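Local coordinates for NAD-dependent epimerase/dehydratase (Methanobrevibacter ruminantium, PDB 6DNT), which probably interconverts UDP-N-acetylglucosamine and its C4 epimer with the help of bound NAD, and here also holds UDP-N-acetylmuramic acid, at residues V207-N215 against F328-F339. Sequence-based numbering, arbitrary orientation.
Sequences VFGPRQDEN and FEEQLRETVKWF. With NAD (nicotinamide-adenine-dinucleotide), chain B.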
loop_
_atom_site.group_PDB
_atom_site.type_symbol
_atom_site.label_atom_id
_atom_site.label_comp_id
_atom_site.label_asym_id
_atom_site.label_seq_id
_atom_site.Cartn_x
_atom_site.Cartn_y
_atom_site.Cartn_z
ATOM N N VAL A 207 3.159 8.116 20.702
ATOM C CA VAL A 207 2.379 7.681 21.851
ATOM C C VAL A 207 3.304 7.424 23.041
ATOM O O VAL A 207 4.429 6.967 22.869
ATOM C CB VAL A 207 1.539 6.432 21.521
ATOM C CG1 VAL A 207 0.581 6.099 22.663
ATOM C CG2 VAL A 207 0.768 6.647 20.214
ATOM N N PHE A 208 2.823 7.752 24.243
ATOM C CA PHE A 208 3.527 7.407 25.470
ATOM C C PHE A 208 2.550 7.040 26.578
ATOM O O PHE A 208 1.374 7.367 26.507
ATOM C CB PHE A 208 4.449 8.564 25.927
ATOM C CG PHE A 208 3.702 9.723 26.529
ATOM C CD1 PHE A 208 3.093 10.669 25.724
ATOM C CD2 PHE A 208 3.602 9.858 27.910
ATOM C CE1 PHE A 208 2.393 11.738 26.270
ATOM C CE2 PHE A 208 2.885 10.910 28.467
ATOM C CZ PHE A 208 2.283 11.853 27.647
ATOM N N GLY A 209 3.069 6.361 27.592
ATOM C CA GLY A 209 2.320 6.127 28.820
ATOM C C GLY A 209 2.617 4.809 29.481
ATOM O O GLY A 209 3.532 4.085 29.092
ATOM N N PRO A 210 1.837 4.480 30.518
ATOM C CA PRO A 210 1.956 3.191 31.182
ATOM C C PRO A 210 1.912 2.007 30.203
ATOM O O PRO A 210 1.122 2.019 29.248
ATOM C CB PRO A 210 0.731 3.183 32.112
ATOM C CG PRO A 210 0.489 4.602 32.423
ATOM C CD PRO A 210 0.793 5.321 31.129
ATOM N N ARG A 211 2.772 1.026 30.459
ATOM C CA ARG A 211 2.873 -0.257 29.754
ATOM C C ARG A 211 3.663 -0.192 28.454
ATOM O O ARG A 211 3.772 -1.195 27.768
ATOM C CB ARG A 211 1.496 -0.884 29.493
ATOM C CG ARG A 211 0.603 -0.923 30.722
ATOM C CD ARG A 211 -0.814 -1.253 30.340
ATOM N NE ARG A 211 -1.703 -1.093 31.476
ATOM C CZ ARG A 211 -3.023 -1.052 31.392
ATOM N NH1 ARG A 211 -3.632 -1.168 30.213
ATOM N NH2 ARG A 211 -3.747 -0.918 32.501
ATOM N N GLN A 212 4.235 0.965 28.125
ATOM C CA GLN A 212 5.085 1.066 26.944
ATOM C C GLN A 212 6.411 0.371 27.191
ATOM O O GLN A 212 6.966 0.462 28.289
ATOM C CB GLN A 212 5.308 2.522 26.595
ATOM C CG GLN A 212 5.965 2.743 25.249
ATOM C CD GLN A 212 5.910 4.190 24.823
ATOM O OE1 GLN A 212 5.858 5.100 25.657
ATOM N NE2 GLN A 212 5.866 4.416 23.522
ATOM N N ASP A 213 6.925 -0.310 26.179
ATOM C CA ASP A 213 8.181 -1.046 26.311
ATOM C C ASP A 213 9.368 -0.111 26.485
ATOM O O ASP A 213 9.451 0.883 25.793
ATOM C CB ASP A 213 8.428 -1.917 25.086
ATOM C CG ASP A 213 9.774 -2.574 25.129
ATOM O OD1 ASP A 213 10.024 -3.332 26.096
ATOM O OD2 ASP A 213 10.610 -2.284 24.246
ATOM N N GLU A 214 10.255 -0.443 27.421
ATOM C CA GLU A 214 11.516 0.277 27.612
ATOM C C GLU A 214 12.748 -0.575 27.289
ATOM O O GLU A 214 13.848 -0.037 27.208
ATOM C CB GLU A 214 11.615 0.834 29.049
ATOM C CG GLU A 214 12.121 -0.126 30.129
ATOM C CD GLU A 214 11.058 -1.058 30.661
ATOM O OE1 GLU A 214 10.284 -1.621 29.858
ATOM O OE2 GLU A 214 11.002 -1.238 31.899
ATOM N N ASN A 215 12.569 -1.879 27.098
ATOM C CA ASN A 215 13.687 -2.827 27.011
ATOM C C ASN A 215 14.296 -3.036 25.636
ATOM O O ASN A 215 15.476 -3.372 25.537
ATOM C CB ASN A 215 13.262 -4.178 27.585
ATOM C CG ASN A 215 12.991 -4.106 29.068
ATOM O OD1 ASN A 215 13.698 -3.405 29.802
ATOM N ND2 ASN A 215 11.966 -4.818 29.522
ATOM N N PHE A 328 0.323 17.429 30.293
ATOM C CA PHE A 328 1.536 16.633 30.029
ATOM C C PHE A 328 2.247 16.180 31.296
ATOM O O PHE A 328 2.605 15.016 31.427
ATOM C CB PHE A 328 2.494 17.403 29.120
ATOM C CG PHE A 328 3.657 16.587 28.627
ATOM C CD1 PHE A 328 3.444 15.397 27.939
ATOM C CD2 PHE A 328 4.969 17.011 28.825
ATOM C CE1 PHE A 328 4.505 14.642 27.474
ATOM C CE2 PHE A 328 6.036 16.262 28.346
ATOM C CZ PHE A 328 5.801 15.073 27.667
ATOM N N GLU A 329 2.435 17.093 32.246
ATOM C CA GLU A 329 3.098 16.732 33.492
ATOM C C GLU A 329 2.308 15.667 34.258
ATOM O O GLU A 329 2.895 14.709 34.759
ATOM C CB GLU A 329 3.349 17.975 34.361
ATOM C CG GLU A 329 4.229 17.717 35.577
ATOM C CD GLU A 329 4.267 18.899 36.534
ATOM O OE1 GLU A 329 4.397 20.048 36.057
ATOM O OE2 GLU A 329 4.162 18.676 37.763
ATOM N N GLU A 330 0.988 15.824 34.334
ATOM C CA GLU A 330 0.132 14.842 35.005
ATOM C C GLU A 330 0.256 13.465 34.350
ATOM O O GLU A 330 0.382 12.451 35.037
ATOM C CB GLU A 330 -1.331 15.305 35.015
ATOM C CG GLU A 330 -2.234 14.451 35.898
ATOM C CD GLU A 330 -3.577 15.088 36.242
ATOM O OE1 GLU A 330 -3.855 16.235 35.832
ATOM O OE2 GLU A 330 -4.369 14.424 36.944
ATOM N N GLN A 331 0.255 13.448 33.018
ATOM C CA GLN A 331 0.410 12.199 32.261
ATOM C C GLN A 331 1.780 11.562 32.458
ATOM O O GLN A 331 1.896 10.341 32.629
ATOM C CB GLN A 331 0.154 12.441 30.777
ATOM C CG GLN A 331 -1.293 12.828 30.489
ATOM C CD GLN A 331 -1.483 13.508 29.158
ATOM O OE1 GLN A 331 -0.526 13.751 28.429
ATOM N NE2 GLN A 331 -2.730 13.822 28.832
ATOM N N LEU A 332 2.814 12.397 32.467
ATOM C CA LEU A 332 4.156 11.912 32.779
ATOM C C LEU A 332 4.250 11.368 34.206
ATOM O O LEU A 332 4.878 10.348 34.431
ATOM C CB LEU A 332 5.216 13.004 32.560
ATOM C CG LEU A 332 5.601 13.336 31.129
ATOM C CD1 LEU A 332 6.589 14.491 31.164
ATOM C CD2 LEU A 332 6.203 12.125 30.426
ATOM N N ARG A 333 3.598 12.025 35.165
ATOM C CA ARG A 333 3.596 11.516 36.544
ATOM C C ARG A 333 2.957 10.127 36.638
ATOM O O ARG A 333 3.489 9.233 37.273
ATOM C CB ARG A 333 2.935 12.521 37.504
ATOM C CG ARG A 333 3.821 13.730 37.763
ATOM C CD ARG A 333 3.229 14.723 38.756
ATOM N NE ARG A 333 4.071 15.922 38.833
ATOM C CZ ARG A 333 5.252 16.000 39.463
ATOM N NH1 ARG A 333 5.773 14.956 40.109
ATOM N NH2 ARG A 333 5.929 17.144 39.438
ATOM N N GLU A 334 1.842 9.942 35.942
ATOM C CA GLU A 334 1.178 8.640 35.875
ATOM C C GLU A 334 2.063 7.574 35.222
ATOM O O GLU A 334 2.102 6.433 35.654
ATOM C CB GLU A 334 -0.151 8.794 35.114
ATOM C CG GLU A 334 -1.153 7.682 35.327
ATOM C CD GLU A 334 -2.576 8.114 34.981
ATOM O OE1 GLU A 334 -3.297 8.562 35.905
ATOM O OE2 GLU A 334 -2.972 8.038 33.794
ATOM N N THR A 335 2.796 7.968 34.181
ATOM C CA THR A 335 3.728 7.077 33.496
ATOM C C THR A 335 4.889 6.669 34.409
ATOM O O THR A 335 5.231 5.495 34.511
ATOM C CB THR A 335 4.241 7.757 32.208
ATOM O OG1 THR A 335 3.116 8.125 31.407
ATOM C CG2 THR A 335 5.169 6.856 31.423
ATOM N N VAL A 336 5.475 7.652 35.092
ATOM C CA VAL A 336 6.558 7.397 36.041
ATOM C C VAL A 336 6.095 6.446 37.149
ATOM O O VAL A 336 6.783 5.478 37.465
ATOM C CB VAL A 336 7.090 8.721 36.637
ATOM C CG1 VAL A 336 7.967 8.469 37.862
ATOM C CG2 VAL A 336 7.873 9.488 35.584
ATOM N N LYS A 337 4.922 6.714 37.712
ATOM C CA LYS A 337 4.386 5.854 38.776
ATOM C C LYS A 337 4.205 4.418 38.291
ATOM O O LYS A 337 4.536 3.469 39.009
ATOM C CB LYS A 337 3.090 6.423 39.384
ATOM C CG LYS A 337 3.293 7.724 40.159
ATOM C CD LYS A 337 2.029 8.328 40.755
ATOM C CE LYS A 337 2.222 9.783 41.145
ATOM N NZ LYS A 337 0.971 10.365 41.703
ATOM N N TRP A 338 3.752 4.250 37.048
ATOM C CA TRP A 338 3.709 2.933 36.463
ATOM C C TRP A 338 5.098 2.257 36.389
ATOM O O TRP A 338 5.261 1.112 36.848
ATOM C CB TRP A 338 3.016 2.949 35.090
ATOM C CG TRP A 338 2.805 1.594 34.665
ATOM C CD1 TRP A 338 1.754 0.780 35.005
ATOM C CD2 TRP A 338 3.688 0.809 33.889
ATOM N NE1 TRP A 338 1.927 -0.458 34.459
ATOM C CE2 TRP A 338 3.107 -0.469 33.765
ATOM C CE3 TRP A 338 4.918 1.059 33.263
ATOM C CZ2 TRP A 338 3.707 -1.494 33.054
ATOM C CZ3 TRP A 338 5.509 0.044 32.555
ATOM C CH2 TRP A 338 4.904 -1.226 32.456
ATOM N N PHE A 339 6.107 2.956 35.862
ATOM C CA PHE A 339 7.450 2.380 35.769
ATOM C C PHE A 339 8.046 2.068 37.140
ATOM O O PHE A 339 8.726 1.065 37.286
ATOM C CB PHE A 339 8.399 3.259 34.938
ATOM C CG PHE A 339 8.208 3.085 33.458
ATOM C CD1 PHE A 339 8.705 1.964 32.820
ATOM C CD2 PHE A 339 7.493 4.009 32.718
ATOM C CE1 PHE A 339 8.516 1.773 31.466
ATOM C CE2 PHE A 339 7.299 3.824 31.354
ATOM C CZ PHE A 339 7.807 2.706 30.731
HETATM P PA NAD B . 2.549 -3.512 20.901
HETATM O O1A NAD B . 2.567 -3.238 22.374
HETATM O O2A NAD B . 3.639 -4.343 20.318
HETATM O O5B NAD B . 1.113 -4.174 20.586
HETATM C C5B NAD B . 0.916 -5.031 19.464
HETATM C C4B NAD B . 0.189 -6.250 19.994
HETATM O O4B NAD B . -0.136 -7.094 18.887
HETATM C C3B NAD B . 1.041 -7.084 20.944
HETATM O O3B NAD B . 0.281 -7.368 22.110
HETATM C C2B NAD B . 1.419 -8.326 20.153
HETATM O O2B NAD B . 1.591 -9.528 20.923
HETATM C C1B NAD B . 0.271 -8.429 19.168
HETATM N N9A NAD B . 0.581 -9.021 17.859
HETATM C C8A NAD B . 1.574 -8.669 17.006
HETATM N N7A NAD B . 1.503 -9.390 15.860
HETATM C C5A NAD B . 0.410 -10.193 15.968
HETATM C C6A NAD B . -0.249 -11.200 15.122
HETATM N N6A NAD B . 0.250 -11.489 13.910
HETATM N N1A NAD B . -1.367 -11.815 15.619
HETATM C C2A NAD B . -1.863 -11.523 16.834
HETATM N N3A NAD B . -1.312 -10.607 17.665
HETATM C C4A NAD B . -0.191 -9.936 17.271
HETATM O O3 NAD B . 2.478 -2.124 20.087
HETATM P PN NAD B . 1.651 -0.811 20.404
HETATM O O1N NAD B . 0.542 -1.060 21.383
HETATM O O2N NAD B . 2.617 0.315 20.653
HETATM O O5D NAD B . 1.033 -0.555 18.949
HETATM C C5D NAD B . -0.348 -0.841 18.701
HETATM C C4D NAD B . -0.686 -0.348 17.296
HETATM O O4D NAD B . -0.486 1.067 17.235
HETATM C C3D NAD B . 0.192 -0.970 16.216
HETATM O O3D NAD B . -0.572 -1.202 15.019
HETATM C C2D NAD B . 1.238 0.091 15.976
HETATM O O2D NAD B . 1.824 -0.024 14.686
HETATM C C1D NAD B . 0.428 1.353 16.166
HETATM N N1N NAD B . 1.206 2.551 16.500
HETATM C C2N NAD B . 1.848 2.663 17.676
HETATM C C3N NAD B . 2.567 3.813 17.987
HETATM C C7N NAD B . 3.321 3.996 19.284
HETATM O O7N NAD B . 3.921 5.050 19.463
HETATM N N7N NAD B . 3.375 3.037 20.202
HETATM C C4N NAD B . 2.585 4.847 17.047
HETATM C C5N NAD B . 1.926 4.709 15.836
HETATM C C6N NAD B . 1.248 3.535 15.577
#
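The loop that leaves the NAD-binding strand 199-208 of this epimerase packs against helix 328-341 near the C-terminus, with Pro210 and Arg211 laid over one face of the Trp338 indole. Pro210 CB makes a CH-pi contact 4.0 Å from the centroid of the Trp338 five-membered ring, 27° off its normal, while Arg211 CA sits 3.5 Å from Trp338 CH2 at the six-membered end. Trp338 CG stands anti to the backbone N (chi1 -171°), which carries the indole out under this type II turn, Gly209 to Gln212. An alanine in place of Trp338 would probably leave Pro210 and the Arg211 backbone without the flat surface they rest on. Beyond the indole, the extended arm of Arg211 reaches Asp54 and Ser50 of helix 47-56, which belongs to the Rossmann-type nucleotide-binding fold. At the strand end, Phe328 turns its edge to the Phe208 ring in an offset edge-to-face pair, centroids 5.4 Å apart and planes at 76°. Between these aromatic contacts Thr335 OG1 lies 3.4 Å from Gly209 CA, its hydroxyl already donated to Gln331 O at 2.8 Å. Phe339 brings CZ, at its ring edge, to 3.4 Å from Gln212 O. On the cofactor side, Gln212 NE2 bonds Val207 O at 3.0 Å, and Val207 N gives a weak hydrogen bond to O7N of the nicotinamide amide.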